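Local coordinates for SVP1-like protein 2 (Kluyveromyces lactis, PDB 4V16) that is a PROPPIN-family beta-propeller protein that binds phosphoinositides and associates with membranes, and probably takes part in mitochondrial or peroxisomal functions, at residues Trp246-Phe251 against Trp318-Asn323; Phe273-Ser278 against Asp305-Asn310. One frame throughout, in Å; residues are numbered along the deposited sequence.

Contact 1. Residues Trp246-Phe251 against Trp318-Asn323; sequences WTLHVF and WWLQLN
Leu-320 meets Leu-248 and Val-250 through a single methyl, CD1, at the interface between two neighbouring blades of the seven-bladed PROPPIN beta-propeller. Strand 247-252 is the third strand of its four-stranded blade, within the second WD repeat, while strand 317-327 is the outermost strand of the next blade. No hydrogen bond joins the two segments, and only about 114 Å² is buried, a little over half of it on Leu-320. The nearest pair is Leu-320 CD1 with Leu-248 CD2, 3.8 Å apart, and the same CD1 lies 4.0 Å from Leu-248 CG; the two side chains cross at nearly a right angle. Both methyls of this pair are the far ends of extended branches: CD1 of Leu-320 is anti to its own CA (chi2 164°), and on Leu-248 it is CD2 that reaches out. Val-250 adds its CG2 branch, the one beside the backbone N, at 4.1 Å from Leu-320 CD1.

One shell out, strand 271-274 fills in around this group, with Leu-320 also packing on Cys-271. Backbone hydrogen bonds of Val-250 with Ile-270 and of His-249 with Val-241 hold the 247-252 strand between its neighbours, and Leu-248 leans on Val-242. Because residues alternate along the strand, His-249 points away from the neighbouring blade, and there the methyl CG2 of Thr-247 sits 3.6 Å above one face of the His-249 ring, displaced toward its rim.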
loop_
_atom_site.group_PDB
_atom_site.type_symbol
_atom_site.label_atom_id
_atom_site.label_comp_id
_atom_site.label_asym_id
_atom_site.label_seq_id
_atom_site.Cartn_x
_atom_site.Cartn_y
_atom_site.Cartn_z
ATOM N N TRP A 246 6.712 8.733 14.201
ATOM C CA TRP A 246 5.410 9.358 13.993
ATOM C C TRP A 246 5.579 10.801 13.544
ATOM O O TRP A 246 4.927 11.717 14.046
ATOM C CB TRP A 246 4.554 9.256 15.254
ATOM C CG TRP A 246 4.416 7.840 15.678
ATOM C CD1 TRP A 246 4.826 7.287 16.852
ATOM C CD2 TRP A 246 3.851 6.777 14.906
ATOM N NE1 TRP A 246 4.541 5.943 16.866
ATOM C CE2 TRP A 246 3.942 5.605 15.680
ATOM C CE3 TRP A 246 3.271 6.701 13.635
ATOM C CZ2 TRP A 246 3.473 4.375 15.229
ATOM C CZ3 TRP A 246 2.807 5.479 13.189
ATOM C CH2 TRP A 246 2.911 4.331 13.983
ATOM N N THR A 247 6.475 10.973 12.579
ATOM C CA THR A 247 6.639 12.224 11.860
ATOM C C THR A 247 6.257 11.995 10.401
ATOM O O THR A 247 6.730 11.046 9.772
ATOM C CB THR A 247 8.087 12.748 11.943
ATOM O OG1 THR A 247 8.466 12.908 13.317
ATOM C CG2 THR A 247 8.226 14.081 11.219
ATOM N N LEU A 248 5.388 12.853 9.874
ATOM C CA LEU A 248 5.010 12.800 8.467
ATOM C C LEU A 248 5.991 13.617 7.632
ATOM O O LEU A 248 6.120 14.826 7.825
ATOM C CB LEU A 248 3.581 13.316 8.273
ATOM C CG LEU A 248 3.083 13.473 6.831
ATOM C CD1 LEU A 248 3.115 12.145 6.094
ATOM C CD2 LEU A 248 1.679 14.061 6.818
ATOM N N HIS A 249 6.685 12.947 6.716
ATOM C CA HIS A 249 7.616 13.602 5.799
ATOM C C HIS A 249 7.019 13.719 4.402
ATOM O O HIS A 249 6.144 12.941 4.024
ATOM C CB HIS A 249 8.933 12.829 5.717
ATOM C CG HIS A 249 9.643 12.695 7.027
ATOM N ND1 HIS A 249 10.590 13.598 7.456
ATOM C CD2 HIS A 249 9.550 11.755 7.998
ATOM C CE1 HIS A 249 11.047 13.225 8.638
ATOM N NE2 HIS A 249 10.432 12.110 8.989
ATOM N N VAL A 250 7.501 14.696 3.640
ATOM C CA VAL A 250 7.144 14.827 2.232
ATOM C C VAL A 250 8.389 15.212 1.440
ATOM O O VAL A 250 9.031 16.216 1.740
ATOM C CB VAL A 250 6.042 15.877 2.013
ATOM C CG1 VAL A 250 5.638 15.925 0.546
ATOM C CG2 VAL A 250 4.833 15.569 2.887
ATOM N N PHE A 251 8.727 14.403 0.441
ATOM C CA PHE A 251 9.916 14.630 -0.373
ATOM C C PHE A 251 9.527 15.033 -1.792
ATOM O O PHE A 251 8.605 14.460 -2.370
ATOM C CB PHE A 251 10.787 13.373 -0.402
ATOM C CG PHE A 251 11.191 12.882 0.960
ATOM C CD1 PHE A 251 12.347 13.349 1.568
ATOM C CD2 PHE A 251 10.419 11.950 1.633
ATOM C CE1 PHE A 251 12.722 12.896 2.823
ATOM C CE2 PHE A 251 10.790 11.495 2.887
ATOM C CZ PHE A 251 11.943 11.969 3.481
ATOM N N TRP A 318 7.315 24.984 1.731
ATOM C CA TRP A 318 6.146 24.141 1.959
ATOM C C TRP A 318 5.895 23.971 3.454
ATOM O O TRP A 318 6.832 24.009 4.253
ATOM C CB TRP A 318 6.333 22.766 1.322
ATOM C CG TRP A 318 6.579 22.770 -0.152
ATOM C CD1 TRP A 318 7.767 22.995 -0.787
ATOM C CD2 TRP A 318 5.618 22.509 -1.179
ATOM N NE1 TRP A 318 7.601 22.896 -2.147
ATOM C CE2 TRP A 318 6.291 22.600 -2.414
ATOM C CE3 TRP A 318 4.253 22.210 -1.174
ATOM C CZ2 TRP A 318 5.644 22.406 -3.630
ATOM C CZ3 TRP A 318 3.612 22.017 -2.384
ATOM C CH2 TRP A 318 4.307 22.117 -3.595
ATOM N N TRP A 319 4.634 23.772 3.830
ATOM C CA TRP A 319 4.304 23.449 5.214
ATOM C C TRP A 319 2.997 22.659 5.289
ATOM O O TRP A 319 2.072 22.888 4.508
ATOM C CB TRP A 319 4.224 24.723 6.066
ATOM C CG TRP A 319 2.880 25.396 6.099
ATOM C CD1 TRP A 319 1.826 25.087 6.912
ATOM C CD2 TRP A 319 2.456 26.506 5.300
ATOM N NE1 TRP A 319 0.771 25.930 6.663
ATOM C CE2 TRP A 319 1.132 26.811 5.678
ATOM C CE3 TRP A 319 3.065 27.270 4.301
ATOM C CZ2 TRP A 319 0.407 27.845 5.089
ATOM C CZ3 TRP A 319 2.343 28.296 3.717
ATOM C CH2 TRP A 319 1.029 28.575 4.113
ATOM N N LEU A 320 2.942 21.723 6.232
ATOM C CA LEU A 320 1.776 20.863 6.411
ATOM C C LEU A 320 0.818 21.421 7.458
ATOM O O LEU A 320 1.239 22.027 8.444
ATOM C CB LEU A 320 2.216 19.455 6.816
ATOM C CG LEU A 320 2.738 18.559 5.694
ATOM C CD1 LEU A 320 3.490 17.372 6.275
ATOM C CD2 LEU A 320 1.589 18.087 4.817
ATOM N N GLN A 321 -0.474 21.198 7.237
ATOM C CA GLN A 321 -1.510 21.662 8.149
ATOM C C GLN A 321 -2.571 20.586 8.347
ATOM O O GLN A 321 -3.128 20.068 7.378
ATOM C CB GLN A 321 -2.153 22.943 7.616
ATOM C CG GLN A 321 -3.074 23.641 8.605
ATOM C CD GLN A 321 -3.847 24.784 7.974
ATOM O OE1 GLN A 321 -3.906 24.913 6.750
ATOM N NE2 GLN A 321 -4.446 25.625 8.811
ATOM N N LEU A 322 -2.845 20.254 9.605
ATOM C CA LEU A 322 -3.874 19.277 9.941
ATOM C C LEU A 322 -5.228 19.966 10.055
ATOM O O LEU A 322 -5.510 20.633 11.050
ATOM C CB LEU A 322 -3.529 18.559 11.247
ATOM C CG LEU A 322 -4.557 17.554 11.773
ATOM C CD1 LEU A 322 -4.816 16.453 10.757
ATOM C CD2 LEU A 322 -4.094 16.958 13.092
ATOM N N ASN A 323 -6.061 19.803 9.031
ATOM C CA ASN A 323 -7.356 20.476 8.978
ATOM C C ASN A 323 -8.434 19.786 9.810
ATOM O O ASN A 323 -8.961 20.372 10.756
ATOM C CB ASN A 323 -7.830 20.589 7.527
ATOM C CG ASN A 323 -7.063 21.637 6.741
ATOM O OD1 ASN A 323 -6.522 22.589 7.308
ATOM N ND2 ASN A 323 -7.020 21.472 5.423
#

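Contact 2. Residues Phe273-Ser278 against Asp305-Asn310; sequences FKLKVS and DTFKLN
Phe-307 drives the edge of its ring at the face of Phe-273, a T-shaped aromatic pair across the interface between adjacent blades of the beta-propeller. Phe-273 lies on the outermost strand of one blade, and Phe-307 on the third strand of the following one. The ring planes stand at 80° with centroids 5.2 Å apart. In Phe-273, CG anti to the backbone N (chi1 -170°) carries the ring out to its partner; CG of Phe-307 lies anti to its carbonyl carbon (chi1 -72°), and the CE2 side of that ring is what reaches Phe-273. Leu-275 completes the tight part; its CB starts off to one side, but the branch curls in until CD2 meets Phe-307 CZ at 3.4 Å, at a slant to the ring. Behind, Ile-296 packs on Phe-307, and Trp-298 and Val-242 on Leu-275.

The chain is loop from Leu-275 on, and beyond that residue the contact slackens: the exposed Lys-276 leads its end away. The Asp-305 carboxylate approaches segment 273-278 without touching it and is satisfied within its own blade, by a salt bridge from OD1 to Arg-325 NH1 and a hydrogen bond that OD2 accepts from Trp-298 NE1. Arg-325 also makes a weak hydrogen bond, through NH2, to Lys-276 O, a polar link across the looser end.

With an alanine here, the ring face of Phe-273 would be gone, which would probably leave the edge of Phe-307 without its aromatic partner and open a gap between the blades. Within the pair, Phe-307 CE2 sits not over the ring centre but toward the rim, 3.6 Å from both CD1 and CE1 of Phe-273.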
loop_
_atom_site.group_PDB
_atom_site.type_symbol
_atom_site.label_atom_id
_atom_site.label_comp_id
_atom_site.label_asym_id
_atom_site.label_seq_id
_atom_site.Cartn_x
_atom_site.Cartn_y
_atom_site.Cartn_z
ATOM N N PHE A 273 5.898 17.056 9.983
ATOM C CA PHE A 273 4.765 17.236 10.876
ATOM C C PHE A 273 4.709 16.136 11.926
ATOM O O PHE A 273 4.520 14.963 11.601
ATOM C CB PHE A 273 3.457 17.270 10.083
ATOM C CG PHE A 273 2.270 17.694 10.898
ATOM C CD1 PHE A 273 1.563 16.771 11.655
ATOM C CD2 PHE A 273 1.862 19.016 10.912
ATOM C CE1 PHE A 273 0.473 17.161 12.409
ATOM C CE2 PHE A 273 0.770 19.412 11.663
ATOM C CZ PHE A 273 0.076 18.483 12.411
ATOM N N LYS A 274 4.877 16.525 13.186
ATOM C CA LYS A 274 4.732 15.597 14.300
ATOM C C LYS A 274 3.277 15.168 14.425
ATOM O O LYS A 274 2.430 15.942 14.871
ATOM C CB LYS A 274 5.214 16.237 15.603
ATOM C CG LYS A 274 6.708 16.520 15.629
ATOM C CD LYS A 274 7.089 17.420 16.791
ATOM C CE LYS A 274 8.598 17.582 16.895
ATOM N NZ LYS A 274 9.193 18.160 15.657
ATOM N N LEU A 275 2.991 13.935 14.020
ATOM C CA LEU A 275 1.628 13.417 14.040
ATOM C C LEU A 275 1.115 13.265 15.467
ATOM O O LEU A 275 1.894 13.074 16.400
ATOM C CB LEU A 275 1.562 12.072 13.314
ATOM C CG LEU A 275 1.893 12.107 11.821
ATOM C CD1 LEU A 275 2.034 10.696 11.271
ATOM C CD2 LEU A 275 0.829 12.879 11.054
ATOM N N LYS A 276 -0.202 13.359 15.624
ATOM C CA LYS A 276 -0.837 13.183 16.924
ATOM C C LYS A 276 -1.172 11.712 17.154
ATOM O O LYS A 276 -2.147 11.196 16.605
ATOM C CB LYS A 276 -2.102 14.036 17.020
ATOM C CG LYS A 276 -1.886 15.495 16.657
ATOM C CD LYS A 276 -3.071 16.352 17.071
ATOM C CE LYS A 276 -2.852 17.810 16.707
ATOM N NZ LYS A 276 -3.868 18.702 17.329
ATOM N N VAL A 277 -0.355 11.046 17.965
ATOM C CA VAL A 277 -0.520 9.623 18.241
ATOM C C VAL A 277 -0.709 9.351 19.730
ATOM O O VAL A 277 -0.149 10.047 20.578
ATOM C CB VAL A 277 0.694 8.808 17.745
ATOM C CG1 VAL A 277 0.819 8.912 16.235
ATOM C CG2 VAL A 277 1.977 9.276 18.425
ATOM N N SER A 278 -1.509 8.333 20.035
ATOM C CA SER A 278 -1.656 7.846 21.398
ATOM C C SER A 278 -0.734 6.647 21.580
ATOM O O SER A 278 0.045 6.319 20.684
ATOM C CB SER A 278 -3.108 7.463 21.691
ATOM O OG SER A 278 -3.444 6.227 21.086
ATOM N N ASP A 305 -7.035 11.454 9.678
ATOM C CA ASP A 305 -6.516 12.820 9.700
ATOM C C ASP A 305 -6.375 13.376 8.287
ATOM O O ASP A 305 -5.680 12.796 7.460
ATOM C CB ASP A 305 -5.155 12.868 10.405
ATOM C CG ASP A 305 -5.251 12.583 11.891
ATOM O OD1 ASP A 305 -6.269 12.957 12.506
ATOM O OD2 ASP A 305 -4.302 11.989 12.446
ATOM N N THR A 306 -7.026 14.506 8.022
ATOM C CA THR A 306 -6.932 15.166 6.722
ATOM C C THR A 306 -5.892 16.284 6.759
ATOM O O THR A 306 -5.967 17.180 7.602
ATOM C CB THR A 306 -8.285 15.756 6.289
ATOM O OG1 THR A 306 -9.288 14.731 6.319
ATOM C CG2 THR A 306 -8.195 16.339 4.883
ATOM N N PHE A 307 -4.933 16.229 5.837
ATOM C CA PHE A 307 -3.854 17.214 5.773
ATOM C C PHE A 307 -3.933 18.064 4.509
ATOM O O PHE A 307 -4.370 17.591 3.458
ATOM C CB PHE A 307 -2.491 16.521 5.826
ATOM C CG PHE A 307 -2.150 15.953 7.172
ATOM C CD1 PHE A 307 -2.512 14.660 7.507
ATOM C CD2 PHE A 307 -1.455 16.711 8.102
ATOM C CE1 PHE A 307 -2.195 14.134 8.743
ATOM C CE2 PHE A 307 -1.133 16.192 9.342
ATOM C CZ PHE A 307 -1.505 14.900 9.663
ATOM N N LYS A 308 -3.506 19.321 4.622
ATOM C CA LYS A 308 -3.320 20.186 3.460
ATOM C C LYS A 308 -1.838 20.505 3.290
ATOM O O LYS A 308 -1.162 20.883 4.246
ATOM C CB LYS A 308 -4.126 21.481 3.599
ATOM C CG LYS A 308 -4.009 22.430 2.403
ATOM C CD LYS A 308 -4.662 21.853 1.149
ATOM C CE LYS A 308 -4.338 22.672 -0.093
ATOM N NZ LYS A 308 -4.879 24.058 -0.025
ATOM N N LEU A 309 -1.341 20.344 2.068
ATOM C CA LEU A 309 0.049 20.652 1.757
ATOM C C LEU A 309 0.143 22.053 1.163
ATOM O O LEU A 309 -0.105 22.248 -0.026
ATOM C CB LEU A 309 0.625 19.613 0.791
ATOM C CG LEU A 309 2.096 19.770 0.403
ATOM C CD1 LEU A 309 2.999 19.767 1.627
ATOM C CD2 LEU A 309 2.506 18.664 -0.556
ATOM N N ASN A 310 0.499 23.023 2.001
ATOM C CA ASN A 310 0.536 24.425 1.593
ATOM C C ASN A 310 1.881 24.834 1.005
ATOM O O ASN A 310 2.907 24.221 1.298
ATOM C CB ASN A 310 0.204 25.325 2.783
ATOM C CG ASN A 310 -1.265 25.286 3.154
ATOM O OD1 ASN A 310 -2.138 25.308 2.286
ATOM N ND2 ASN A 310 -1.545 25.227 4.451
#

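In the fold
Contacts 1 and 2 are two places on one blade-to-blade interface, their centres about 6 Å apart and each about 19 Å from the centre of the chain. Contact 1 pairs third strand with outermost strand; contact 2 reverses the roles, outermost with third. In-blade hydrogen bonds tie them together: Leu-248 N to Phe-273 O and Gln-321 O to Lys-308 N, both probable and 2.9 Å long. Leu-320 packing on Phe-273 makes the two apolar clusters continuous. Both contacts are plain blade-to-blade packing. The connection between strands 247-252 and 271-274, which in the natural protein is loop 6CD, carries an engineered Gly-Ser linker here, and residues 256-266 are not modelled.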